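PDB 6LB7: calcium uptake protein 2, mitochondrial from Homo sapiens, which probably senses calcium through EF-hand motifs and regulates calcium entry into mitochondria. Local coordinates for residues B[291-294]-B[295-299]; B[220-223]-B[224-228]; B[305-308]-B[309-312]; B[205-208]-B[209-213]; B[272-275]-B[276-280]. All blocks are in the same frame, centred on the assembly; numbering follows the deposited sequence.

Interaction 1: residues B[291-294]-B[295-299]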
# COMPACT_ATOMS: atom_id res chain seq x y z
N LEU B 291 -14.42 -21.68 -6.72
CA LEU B 291 -14.05 -21.99 -5.34
C LEU B 291 -13.67 -23.45 -5.21
O LEU B 291 -12.67 -23.79 -4.57
CB LEU B 291 -15.20 -21.67 -4.38
CG LEU B 291 -15.62 -20.22 -4.18
CD1 LEU B 291 -16.91 -20.16 -3.39
CD2 LEU B 291 -14.53 -19.43 -3.49
N ASP B 292 -14.47 -24.33 -5.81
CA ASP B 292 -14.18 -25.76 -5.72
C ASP B 292 -12.86 -26.10 -6.38
O ASP B 292 -12.10 -26.93 -5.88
CB ASP B 292 -15.32 -26.56 -6.36
CG ASP B 292 -15.08 -28.06 -6.29
OD1 ASP B 292 -14.87 -28.69 -7.35
OD2 ASP B 292 -15.10 -28.61 -5.17
N THR B 293 -12.57 -25.49 -7.54
CA THR B 293 -11.30 -25.74 -8.22
C THR B 293 -10.11 -25.28 -7.38
O THR B 293 -9.10 -25.99 -7.28
CB THR B 293 -11.29 -25.03 -9.58
OG1 THR B 293 -12.34 -25.56 -10.39
CG2 THR B 293 -9.96 -25.26 -10.28
N VAL B 294 -10.21 -24.09 -6.78
CA VAL B 294 -9.12 -23.59 -5.95
C VAL B 294 -8.83 -24.56 -4.81
O VAL B 294 -7.67 -24.89 -4.53
CB VAL B 294 -9.44 -22.18 -5.43
CG1 VAL B 294 -8.50 -21.83 -4.27
CG2 VAL B 294 -9.31 -21.17 -6.55
N PHE B 295 -9.88 -25.04 -4.14
CA PHE B 295 -9.68 -25.92 -3.00
C PHE B 295 -9.19 -27.30 -3.43
O PHE B 295 -8.33 -27.89 -2.76
CB PHE B 295 -10.95 -26.02 -2.15
CG PHE B 295 -11.02 -24.99 -1.06
CD1 PHE B 295 -10.72 -25.33 0.25
CD2 PHE B 295 -11.34 -23.67 -1.36
CE1 PHE B 295 -10.76 -24.37 1.25
CE2 PHE B 295 -11.38 -22.70 -0.36
CZ PHE B 295 -11.09 -23.05 0.94
N LYS B 296 -9.69 -27.84 -4.55
CA LYS B 296 -9.15 -29.13 -5.00
C LYS B 296 -7.67 -29.03 -5.31
O LYS B 296 -6.91 -29.97 -5.05
CB LYS B 296 -9.92 -29.65 -6.21
CG LYS B 296 -11.39 -29.97 -5.96
CD LYS B 296 -11.58 -31.33 -5.33
CE LYS B 296 -13.05 -31.76 -5.41
NZ LYS B 296 -13.52 -31.82 -6.82
N ILE B 297 -7.22 -27.90 -5.87
CA ILE B 297 -5.81 -27.78 -6.24
C ILE B 297 -4.93 -27.52 -5.02
O ILE B 297 -3.82 -28.06 -4.91
CB ILE B 297 -5.61 -26.67 -7.29
CG1 ILE B 297 -6.38 -26.96 -8.59
CG2 ILE B 297 -4.12 -26.47 -7.58
CD1 ILE B 297 -6.36 -25.76 -9.57
N PHE B 298 -5.38 -26.65 -4.11
CA PHE B 298 -4.52 -26.15 -3.04
C PHE B 298 -4.93 -26.64 -1.65
O PHE B 298 -4.42 -26.13 -0.66
CB PHE B 298 -4.46 -24.62 -3.08
CG PHE B 298 -3.87 -24.06 -4.36
CD1 PHE B 298 -4.69 -23.61 -5.38
CD2 PHE B 298 -2.49 -23.97 -4.53
CE1 PHE B 298 -4.17 -23.09 -6.56
CE2 PHE B 298 -1.95 -23.45 -5.70
CZ PHE B 298 -2.79 -23.00 -6.72
N ASP B 299 -5.85 -27.60 -1.54
CA ASP B 299 -6.00 -28.30 -0.26
C ASP B 299 -4.97 -29.42 -0.28
O ASP B 299 -5.20 -30.50 -0.84
CB ASP B 299 -7.42 -28.83 -0.04
CG ASP B 299 -7.53 -29.74 1.20
OD1 ASP B 299 -6.58 -29.80 2.00
OD2 ASP B 299 -8.58 -30.38 1.38
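Lys296 folds back over the preceding turn of helix 288-298 to reach Asp292. Its CB lies 3.5 Å from Asp292 O. CG sits closer still, 3.1 Å from that same Asp292 O, because the first torsion holds CG beside the backbone N (chi1 -64°). The chain then bends at chi2, and CE passes 3.8 Å from Asp292 OD2. At the tip, NZ of Lys296 forms a salt bridge with Asp292 OD1 at 3.4 Å, but as a hydrogen bond this is weak. Each group has a further partner: NZ donates to Lys230 O, and Asp292 OD1 also pairs with Lys204. The carboxylate thus pairs with two lysines, which would probably favour its ionised form. With an alanine at Asp292, Lys204 and Lys296 would probably be left without their shared negative mate, with Lys296 NZ held by Lys230 O but no longer by a carboxylate.

In the backbone of the same pair, Lys296 N donates to Asp292 O at 2.9 Å. Alongside, methyl groups meet: Thr293 CG2 and Ile297 CD1 lie side by side, 3.7 Å apart, while Thr293 OG1 bonds back to Asn289 O. Phe298 N donates to Val294 O at 2.9 Å. The edge of the Phe298 ring also meets Val294 O, and one ring face carries CG2 of Ile297. Past the helix, Asp299 OD1 accepts from Gly302 N. This acid starts a loop whose sequence follows the EF-hand pattern, consistent with 288-298 being the entering helix of a helix-loop-helix motif.

Interaction 2: residues B[220-223]-B[224-228]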
# COMPACT_ATOMS: atom_id res chain seq x y z
N LYS B 220 5.19 -27.71 -7.94
CA LYS B 220 4.20 -27.73 -9.01
C LYS B 220 3.69 -29.14 -9.31
O LYS B 220 2.56 -29.28 -9.80
CB LYS B 220 4.75 -27.07 -10.27
CG LYS B 220 5.58 -27.97 -11.18
CD LYS B 220 5.98 -27.21 -12.43
CE LYS B 220 7.11 -27.86 -13.16
NZ LYS B 220 6.61 -28.95 -14.02
N ASP B 221 4.45 -30.19 -9.02
CA ASP B 221 3.94 -31.53 -9.33
C ASP B 221 2.72 -31.87 -8.48
O ASP B 221 1.82 -32.59 -8.94
CB ASP B 221 5.01 -32.59 -9.11
CG ASP B 221 5.22 -32.91 -7.63
OD1 ASP B 221 5.96 -32.14 -6.98
OD2 ASP B 221 4.61 -33.88 -7.12
N ILE B 222 2.66 -31.35 -7.26
CA ILE B 222 1.52 -31.61 -6.39
C ILE B 222 0.27 -30.91 -6.91
O ILE B 222 -0.83 -31.48 -6.87
CB ILE B 222 1.85 -31.18 -4.95
CG1 ILE B 222 3.02 -32.00 -4.40
CG2 ILE B 222 0.61 -31.30 -4.07
CD1 ILE B 222 3.48 -31.56 -3.02
N TYR B 223 0.41 -29.65 -7.35
CA TYR B 223 -0.72 -28.94 -7.95
C TYR B 223 -1.29 -29.71 -9.12
O TYR B 223 -2.50 -29.91 -9.22
CB TYR B 223 -0.28 -27.54 -8.42
CG TYR B 223 0.44 -26.74 -7.37
CD1 TYR B 223 0.15 -26.91 -6.01
CD2 TYR B 223 1.41 -25.82 -7.73
CE1 TYR B 223 0.81 -26.18 -5.05
CE2 TYR B 223 2.07 -25.08 -6.77
CZ TYR B 223 1.78 -25.27 -5.44
OH TYR B 223 2.46 -24.52 -4.50
N TRP B 224 -0.41 -30.14 -10.04
CA TRP B 224 -0.86 -30.78 -11.26
C TRP B 224 -1.41 -32.17 -11.01
O TRP B 224 -2.32 -32.62 -11.73
CB TRP B 224 0.28 -30.83 -12.28
CG TRP B 224 0.41 -29.52 -13.00
CD1 TRP B 224 1.40 -28.59 -12.84
CD2 TRP B 224 -0.50 -28.99 -13.97
NE1 TRP B 224 1.17 -27.51 -13.66
CE2 TRP B 224 0.01 -27.74 -14.37
CE3 TRP B 224 -1.69 -29.45 -14.54
CZ2 TRP B 224 -0.63 -26.94 -15.32
CZ3 TRP B 224 -2.32 -28.66 -15.48
CH2 TRP B 224 -1.80 -27.43 -15.86
N LYS B 225 -0.89 -32.89 -10.02
CA LYS B 225 -1.51 -34.16 -9.66
C LYS B 225 -2.95 -33.94 -9.21
O LYS B 225 -3.85 -34.69 -9.61
CB LYS B 225 -0.68 -34.86 -8.58
CG LYS B 225 -1.19 -36.24 -8.21
CD LYS B 225 -0.25 -36.94 -7.23
CE LYS B 225 -0.87 -38.26 -6.73
NZ LYS B 225 -1.36 -39.14 -7.84
N ASN B 226 -3.19 -32.88 -8.43
CA ASN B 226 -4.55 -32.58 -7.99
C ASN B 226 -5.44 -32.19 -9.16
O ASN B 226 -6.63 -32.54 -9.18
CB ASN B 226 -4.54 -31.45 -6.95
CG ASN B 226 -4.00 -31.91 -5.62
OD1 ASN B 226 -4.00 -33.09 -5.32
ND2 ASN B 226 -3.55 -30.98 -4.80
N VAL B 227 -4.90 -31.45 -10.13
CA VAL B 227 -5.68 -31.09 -11.31
C VAL B 227 -6.15 -32.35 -12.03
O VAL B 227 -7.33 -32.50 -12.35
CB VAL B 227 -4.88 -30.18 -12.26
CG1 VAL B 227 -5.65 -29.99 -13.57
CG2 VAL B 227 -4.58 -28.83 -11.62
N ARG B 228 -5.22 -33.28 -12.27
CA ARG B 228 -5.54 -34.44 -13.10
C ARG B 228 -6.49 -35.39 -12.39
O ARG B 228 -7.33 -36.01 -13.05
CB ARG B 228 -4.26 -35.19 -13.48
CG ARG B 228 -3.27 -34.39 -14.31
CD ARG B 228 -2.17 -35.29 -14.85
NE ARG B 228 -1.52 -36.09 -13.81
CZ ARG B 228 -0.38 -35.75 -13.20
NH1 ARG B 228 0.25 -34.62 -13.50
NH2 ARG B 228 0.12 -36.55 -12.26
O HOH W 1 2.31 -34.13 -11.53
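Asp221 O is gripped from two sources. Lys225 N donates to this oxygen at 2.9 Å, and a water donates to the same Asp221 O at 3.1 Å. The water in turn accepts from Arg228 NH1 at 2.9 Å, lying in the guanidinium plane at its edge. Arg228 is thereby tied to the turn before it through one bridging water. One face of its guanidinium group is turned to Trp224 O, near the rim.

Trp224 turns an edge of its indole to Lys220. Its CG is anti to its own carbonyl carbon (chi1 -81°), which brings CD1 to 3.3 Å from Lys220 O. That oxygen lies near the indole plane and also accepts the backbone N-H of Trp224.

Asn226 sets its amide against the backbone of Ile222, with CG 3.4 Å from Ile222 O. The amide's polar atoms are satisfied by other residues: ND2 donates to Ile297 O, and OD1 accepts from Lys230 NZ. Both bonds fix the rotation of this buried group. Val227 brings CG2 to 3.4 Å from Tyr223 O, which also accepts the N-H of Val227.

The Tyr223 ring meets that of Phe298. Trp224 packs on Glu209, and Val227 on Glu205 and Ala208, of helix 204-211. Helix 220-230 is thus an amphipathic alpha-helix, with its buried side joined to helices 204-211 and 288-298 in an all-helical lobe.

Interaction 3: residues B[305-308]-B[309-312]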
# COMPACT_ATOMS: atom_id res chain seq x y z
N CYS B 305 -8.70 -27.70 4.40
CA CYS B 305 -8.15 -26.38 4.66
C CYS B 305 -7.25 -25.98 3.49
O CYS B 305 -6.55 -26.81 2.92
CB CYS B 305 -7.36 -26.34 5.97
SG CYS B 305 -8.38 -26.79 7.40
N LEU B 306 -7.28 -24.70 3.14
CA LEU B 306 -6.53 -24.22 1.98
C LEU B 306 -5.09 -23.93 2.38
O LEU B 306 -4.83 -23.26 3.39
CB LEU B 306 -7.18 -22.95 1.42
CG LEU B 306 -6.72 -22.58 0.01
CD1 LEU B 306 -7.35 -23.52 -1.00
CD2 LEU B 306 -7.04 -21.14 -0.33
N SER B 307 -4.15 -24.45 1.59
CA SER B 307 -2.75 -24.05 1.74
C SER B 307 -2.63 -22.66 1.12
O SER B 307 -2.29 -22.49 -0.06
CB SER B 307 -1.82 -25.06 1.10
OG SER B 307 -2.13 -26.37 1.56
N HIS B 308 -2.98 -21.65 1.91
CA HIS B 308 -3.23 -20.34 1.33
C HIS B 308 -1.94 -19.63 0.95
O HIS B 308 -1.94 -18.80 0.03
CB HIS B 308 -4.04 -19.48 2.30
CG HIS B 308 -3.48 -19.42 3.68
ND1 HIS B 308 -2.48 -18.54 4.04
CD2 HIS B 308 -3.78 -20.13 4.80
CE1 HIS B 308 -2.19 -18.72 5.32
NE2 HIS B 308 -2.96 -19.68 5.80
N GLU B 309 -0.83 -19.96 1.61
CA GLU B 309 0.45 -19.39 1.22
C GLU B 309 0.86 -19.86 -0.17
O GLU B 309 1.39 -19.08 -0.97
CB GLU B 309 1.52 -19.76 2.26
CG GLU B 309 1.24 -19.23 3.68
CD GLU B 309 0.62 -20.29 4.61
OE1 GLU B 309 -0.08 -21.22 4.13
OE2 GLU B 309 0.83 -20.18 5.84
N GLU B 310 0.63 -21.14 -0.49
CA GLU B 310 0.96 -21.64 -1.81
C GLU B 310 0.01 -21.08 -2.86
O GLU B 310 0.44 -20.71 -3.96
CB GLU B 310 0.94 -23.17 -1.83
CG GLU B 310 2.17 -23.81 -1.21
CD GLU B 310 2.01 -24.05 0.28
OE1 GLU B 310 1.13 -23.42 0.92
OE2 GLU B 310 2.77 -24.89 0.82
N PHE B 311 -1.29 -20.97 -2.54
CA PHE B 311 -2.24 -20.33 -3.44
C PHE B 311 -1.80 -18.91 -3.78
O PHE B 311 -1.65 -18.56 -4.95
CB PHE B 311 -3.63 -20.34 -2.78
CG PHE B 311 -4.69 -19.61 -3.57
CD1 PHE B 311 -4.95 -19.94 -4.90
CD2 PHE B 311 -5.46 -18.63 -2.96
CE1 PHE B 311 -5.95 -19.28 -5.60
CE2 PHE B 311 -6.46 -17.98 -3.65
CZ PHE B 311 -6.70 -18.30 -4.98
N LEU B 312 -1.53 -18.11 -2.74
CA LEU B 312 -1.05 -16.74 -2.93
C LEU B 312 0.22 -16.69 -3.78
O LEU B 312 0.40 -15.77 -4.59
CB LEU B 312 -0.81 -16.12 -1.55
CG LEU B 312 -0.64 -14.61 -1.54
CD1 LEU B 312 -1.94 -13.94 -2.00
CD2 LEU B 312 -0.23 -14.16 -0.15
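Phe311 N donates to Ser307 O at 3.1 Å with an N-H...O angle of 168°, which starts helix 308-320 right after Ser307, the centre of an inverse gamma turn. Leu312 N follows by donating to His308 O. Ser307 holds the N-cap position, but its side chain makes no capping bond there. Its OG instead makes weak bonds to Phe298 O and Leu300 N.

The main side-chain feature is a stack of His308 and Glu309. The carboxylate lies over one face of the imidazole, with the two planes 14° apart. OE1 of Glu309 sits 3.5 Å above the centre of the His308 ring. The ring is turned there by a chi1 of 51°, which puts CG between the backbone N and the carbonyl carbon.

Ser307 CB is 3.4 Å from Glu310 OE1. Leu306 CD2 packs obliquely on Phe311 CD2 at 4.0 Å.

The segment closes a loop of EF-hand-like sequence and opens its exiting helix. Leu306 pairs through its backbone with Val269, consistent with paired loops in an EF-hand lobe, and Ser307 with Phe298. Phe311 lies between helix 252-264, through Phe255, and helix 288-298, through Val294 and Phe298.

Interaction 4: residues B[205-208]-B[209-213]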
# COMPACT_ATOMS: atom_id res chain seq x y z
N GLU B 205 -10.37 -27.91 -15.50
CA GLU B 205 -8.93 -28.06 -15.70
C GLU B 205 -8.36 -27.06 -16.70
O GLU B 205 -7.15 -26.81 -16.66
CB GLU B 205 -8.57 -29.50 -16.11
CG GLU B 205 -8.93 -29.92 -17.51
CD GLU B 205 -8.35 -31.29 -17.85
OE1 GLU B 205 -8.04 -32.06 -16.92
OE2 GLU B 205 -8.19 -31.60 -19.05
N ASP B 206 -9.18 -26.49 -17.61
CA ASP B 206 -8.69 -25.37 -18.43
C ASP B 206 -8.41 -24.15 -17.56
O ASP B 206 -7.43 -23.43 -17.79
CB ASP B 206 -9.71 -24.97 -19.51
CG ASP B 206 -10.13 -26.12 -20.44
OD1 ASP B 206 -9.34 -27.02 -20.69
OD2 ASP B 206 -11.27 -26.08 -20.96
N PHE B 207 -9.28 -23.87 -16.59
CA PHE B 207 -9.02 -22.78 -15.66
C PHE B 207 -7.77 -23.07 -14.82
O PHE B 207 -6.96 -22.17 -14.55
CB PHE B 207 -10.25 -22.56 -14.78
CG PHE B 207 -10.05 -21.57 -13.67
CD1 PHE B 207 -10.03 -20.21 -13.95
CD2 PHE B 207 -9.85 -21.99 -12.36
CE1 PHE B 207 -9.82 -19.28 -12.93
CE2 PHE B 207 -9.63 -21.07 -11.34
CZ PHE B 207 -9.62 -19.72 -11.63
N ALA B 208 -7.58 -24.32 -14.43
CA ALA B 208 -6.36 -24.67 -13.71
C ALA B 208 -5.13 -24.43 -14.57
O ALA B 208 -4.11 -23.93 -14.08
CB ALA B 208 -6.42 -26.13 -13.24
N GLU B 209 -5.20 -24.78 -15.86
CA GLU B 209 -4.06 -24.53 -16.75
C GLU B 209 -3.76 -23.05 -16.86
O GLU B 209 -2.58 -22.65 -16.85
CB GLU B 209 -4.34 -25.07 -18.15
CG GLU B 209 -4.37 -26.56 -18.30
CD GLU B 209 -4.91 -26.94 -19.66
OE1 GLU B 209 -5.45 -28.05 -19.81
OE2 GLU B 209 -4.82 -26.09 -20.59
N TRP B 210 -4.79 -22.21 -16.99
CA TRP B 210 -4.56 -20.77 -16.95
C TRP B 210 -3.89 -20.37 -15.63
O TRP B 210 -2.90 -19.63 -15.61
CB TRP B 210 -5.89 -20.02 -17.13
CG TRP B 210 -5.76 -18.55 -16.86
CD1 TRP B 210 -5.35 -17.58 -17.74
CD2 TRP B 210 -6.07 -17.87 -15.63
NE1 TRP B 210 -5.37 -16.35 -17.14
CE2 TRP B 210 -5.81 -16.50 -15.84
CE3 TRP B 210 -6.52 -18.29 -14.37
CZ2 TRP B 210 -5.99 -15.54 -14.84
CZ3 TRP B 210 -6.70 -17.33 -13.37
CH2 TRP B 210 -6.43 -15.97 -13.61
N LEU B 211 -4.43 -20.86 -14.51
CA LEU B 211 -3.97 -20.38 -13.20
C LEU B 211 -2.51 -20.73 -12.96
O LEU B 211 -1.77 -19.95 -12.35
CB LEU B 211 -4.86 -20.97 -12.10
CG LEU B 211 -4.63 -20.59 -10.64
CD1 LEU B 211 -4.89 -19.14 -10.42
CD2 LEU B 211 -5.53 -21.41 -9.72
N LEU B 212 -2.08 -21.90 -13.43
CA LEU B 212 -0.74 -22.43 -13.20
C LEU B 212 0.21 -22.13 -14.34
O LEU B 212 1.35 -22.61 -14.33
CB LEU B 212 -0.83 -23.96 -12.98
CG LEU B 212 -1.57 -24.41 -11.72
CD1 LEU B 212 -1.83 -25.91 -11.75
CD2 LEU B 212 -0.73 -24.03 -10.51
N PHE B 213 -0.21 -21.35 -15.32
CA PHE B 213 0.57 -21.18 -16.54
C PHE B 213 1.94 -20.55 -16.27
O PHE B 213 2.91 -20.88 -16.97
CB PHE B 213 -0.21 -20.33 -17.53
CG PHE B 213 0.37 -20.34 -18.92
CD1 PHE B 213 0.34 -21.48 -19.68
CD2 PHE B 213 0.93 -19.20 -19.45
CE1 PHE B 213 0.87 -21.49 -20.96
CE2 PHE B 213 1.46 -19.20 -20.73
CZ PHE B 213 1.42 -20.33 -21.48
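Helix 204-211 presents an aromatic side made by Phe207 and Trp210, whose side chains meet at a slant. CE1 of Phe207 comes to 3.7 Å from CZ3 of Trp210. The ring planes differ by 27° but are slid apart, with centroids 5.5 Å apart, so overlap is slight. In both residues CG stands opposite the backbone N (chi1 173° for Phe207, 170° for Trp210), which lays the two rings along the same side of the helix. Phe207 also meets Leu211, its CE2 4.4 Å from Leu211 CD2.

The helix is largely buried in the lobe, and this aromatic side faces several neighbours. Phe207 lies edge-to-face with Phe245 and touches Ile290 and Thr293. Trp210 bonds through NE1 to Glu191 and makes a cation-pi contact with Arg318. A valine in place of Phe207 would probably open a gap beside Trp210 and take away the ring that Phe245 packs against.

Asp206 and Glu209 run side by side, with OD1 of Asp206 4.1 Å from OE1 of Glu209. Arg203 pairs with Glu205 and Asp206, and Lys197 with Glu209, which would probably balance the charges. At the far end Leu212 N donates to Ala208 O at 2.9 Å.

Interaction 5: residues B[272-275]-B[276-280]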
# COMPACT_ATOMS: atom_id res chain seq x y z
N ALA B 272 -15.53 -21.20 4.28
CA ALA B 272 -16.16 -20.02 4.87
C ALA B 272 -15.16 -18.90 5.14
O ALA B 272 -15.48 -17.71 4.98
CB ALA B 272 -16.90 -20.38 6.16
N GLU B 273 -13.95 -19.24 5.59
CA GLU B 273 -12.94 -18.21 5.79
C GLU B 273 -12.52 -17.60 4.46
O GLU B 273 -12.40 -16.37 4.33
CB GLU B 273 -11.71 -18.78 6.51
CG GLU B 273 -11.90 -19.01 8.00
CD GLU B 273 -12.82 -20.18 8.27
OE1 GLU B 273 -13.58 -20.10 9.26
OE2 GLU B 273 -12.78 -21.16 7.50
N PHE B 274 -12.29 -18.45 3.47
CA PHE B 274 -11.90 -17.97 2.15
C PHE B 274 -12.94 -17.01 1.60
O PHE B 274 -12.61 -15.90 1.18
CB PHE B 274 -11.70 -19.17 1.22
CG PHE B 274 -11.03 -18.84 -0.09
CD1 PHE B 274 -9.65 -18.88 -0.21
CD2 PHE B 274 -11.78 -18.51 -1.19
CE1 PHE B 274 -9.04 -18.59 -1.43
CE2 PHE B 274 -11.18 -18.22 -2.41
CZ PHE B 274 -9.82 -18.26 -2.53
N LYS B 275 -14.21 -17.40 1.69
CA LYS B 275 -15.31 -16.57 1.22
C LYS B 275 -15.30 -15.20 1.88
O LYS B 275 -15.44 -14.17 1.21
CB LYS B 275 -16.65 -17.27 1.47
CG LYS B 275 -16.99 -18.38 0.48
CD LYS B 275 -18.38 -18.95 0.78
CE LYS B 275 -18.95 -19.71 -0.41
NZ LYS B 275 -20.26 -20.36 -0.09
N ARG B 276 -15.14 -15.17 3.21
CA ARG B 276 -15.21 -13.86 3.85
C ARG B 276 -13.98 -13.02 3.52
O ARG B 276 -14.09 -11.82 3.20
CB ARG B 276 -15.35 -14.04 5.37
CG ARG B 276 -15.50 -12.78 6.17
CD ARG B 276 -16.90 -12.50 6.55
NE ARG B 276 -16.99 -11.59 7.51
CZ ARG B 276 -17.05 -11.86 8.68
NH1 ARG B 276 -17.03 -13.03 9.07
NH2 ARG B 276 -17.12 -10.97 9.48
N ALA B 277 -12.79 -13.60 3.39
CA ALA B 277 -11.64 -12.82 2.92
C ALA B 277 -11.84 -12.29 1.50
O ALA B 277 -11.39 -11.18 1.18
CB ALA B 277 -10.40 -13.68 2.97
N VAL B 278 -12.45 -13.10 0.63
CA VAL B 278 -12.74 -12.64 -0.72
C VAL B 278 -13.68 -11.45 -0.67
O VAL B 278 -13.44 -10.42 -1.32
CB VAL B 278 -13.34 -13.79 -1.57
CG1 VAL B 278 -14.02 -13.22 -2.80
CG2 VAL B 278 -12.25 -14.78 -1.98
N LYS B 279 -14.74 -11.55 0.12
CA LYS B 279 -15.71 -10.46 0.22
C LYS B 279 -15.09 -9.20 0.81
O LYS B 279 -15.35 -8.09 0.34
CB LYS B 279 -16.91 -10.92 1.06
CG LYS B 279 -17.93 -9.83 1.37
CD LYS B 279 -18.88 -9.60 0.21
CE LYS B 279 -20.15 -8.89 0.65
NZ LYS B 279 -21.09 -8.68 -0.48
N VAL B 280 -14.27 -9.35 1.85
CA VAL B 280 -13.64 -8.17 2.43
C VAL B 280 -12.66 -7.52 1.45
O VAL B 280 -12.62 -6.30 1.31
CB VAL B 280 -12.99 -8.55 3.77
CG1 VAL B 280 -12.16 -7.40 4.33
CG2 VAL B 280 -14.07 -8.98 4.77
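Val278 packs its CG2 methyl against the ring of Phe274, one turn earlier in helix 271-282. The closest approach is 3.6 Å, between Val278 CG2 and Phe274 CE2. The two side chains cross at a slant. The same methyl lies 3.4 Å from Phe274 O. Its position follows from the valine's first torsion, which places CG2 beside the backbone N while CG1 stands opposite that N (chi1 163°). Phe274 CG is likewise opposite its own N, which leaves the CD2-CE2 edge beside Val278.

Backbone bonds hold this pair in place. Val278 N donates to Phe274 O at 2.9 Å. Ala277 N donates to Glu273 O at 3.0 Å. Lys279 N donates to Lys275 O. The small CB of Ala277 lies 3.6 Å from Phe274 O and leaves the helix side able to approach Phe255, Ala258 and Met259 of helix 252-264.

Further out, the Phe274 ring is fixed edge-to-face with Phe255 and touches Leu291 and Leu306. At the start of the helix, Glu273 is tied by OE2 to Arg270 N and by OE1 to Arg267. The far end of Arg276 leads away from the helix: outside this helix, its NH2 forms a salt bridge with an acidic side chain on the chain of another protein. Val280 packs on a basic side chain of that chain.

Helix 271-282 is thus an amphipathic helix with one side in a helical bundle, consistent with the EF-hand fold, and another at a chain interface.

In the fold
Along the chain the contacts come in the order 4, 2, 5, 1, 3, one after another without overlap. All five lie in the same helical lobe, well away from the bound calcium ion. Interaction 1, on helix 288-298, touches each of the other four. The centres of interactions 1 and 3 are about 9 Å apart. Those of interactions 1 and 5 are about 14 Å apart. Interactions 2 and 4 pack together, as do 3 and 5. By contrast, interactions 2 and 5 lie about 24 Å apart between centres and do not touch. Helix 288-298 therefore links helices 204-211 and 220-230 to helices 271-282 and 308-320, joining the lobe's interior to the subunit interface at interaction 5.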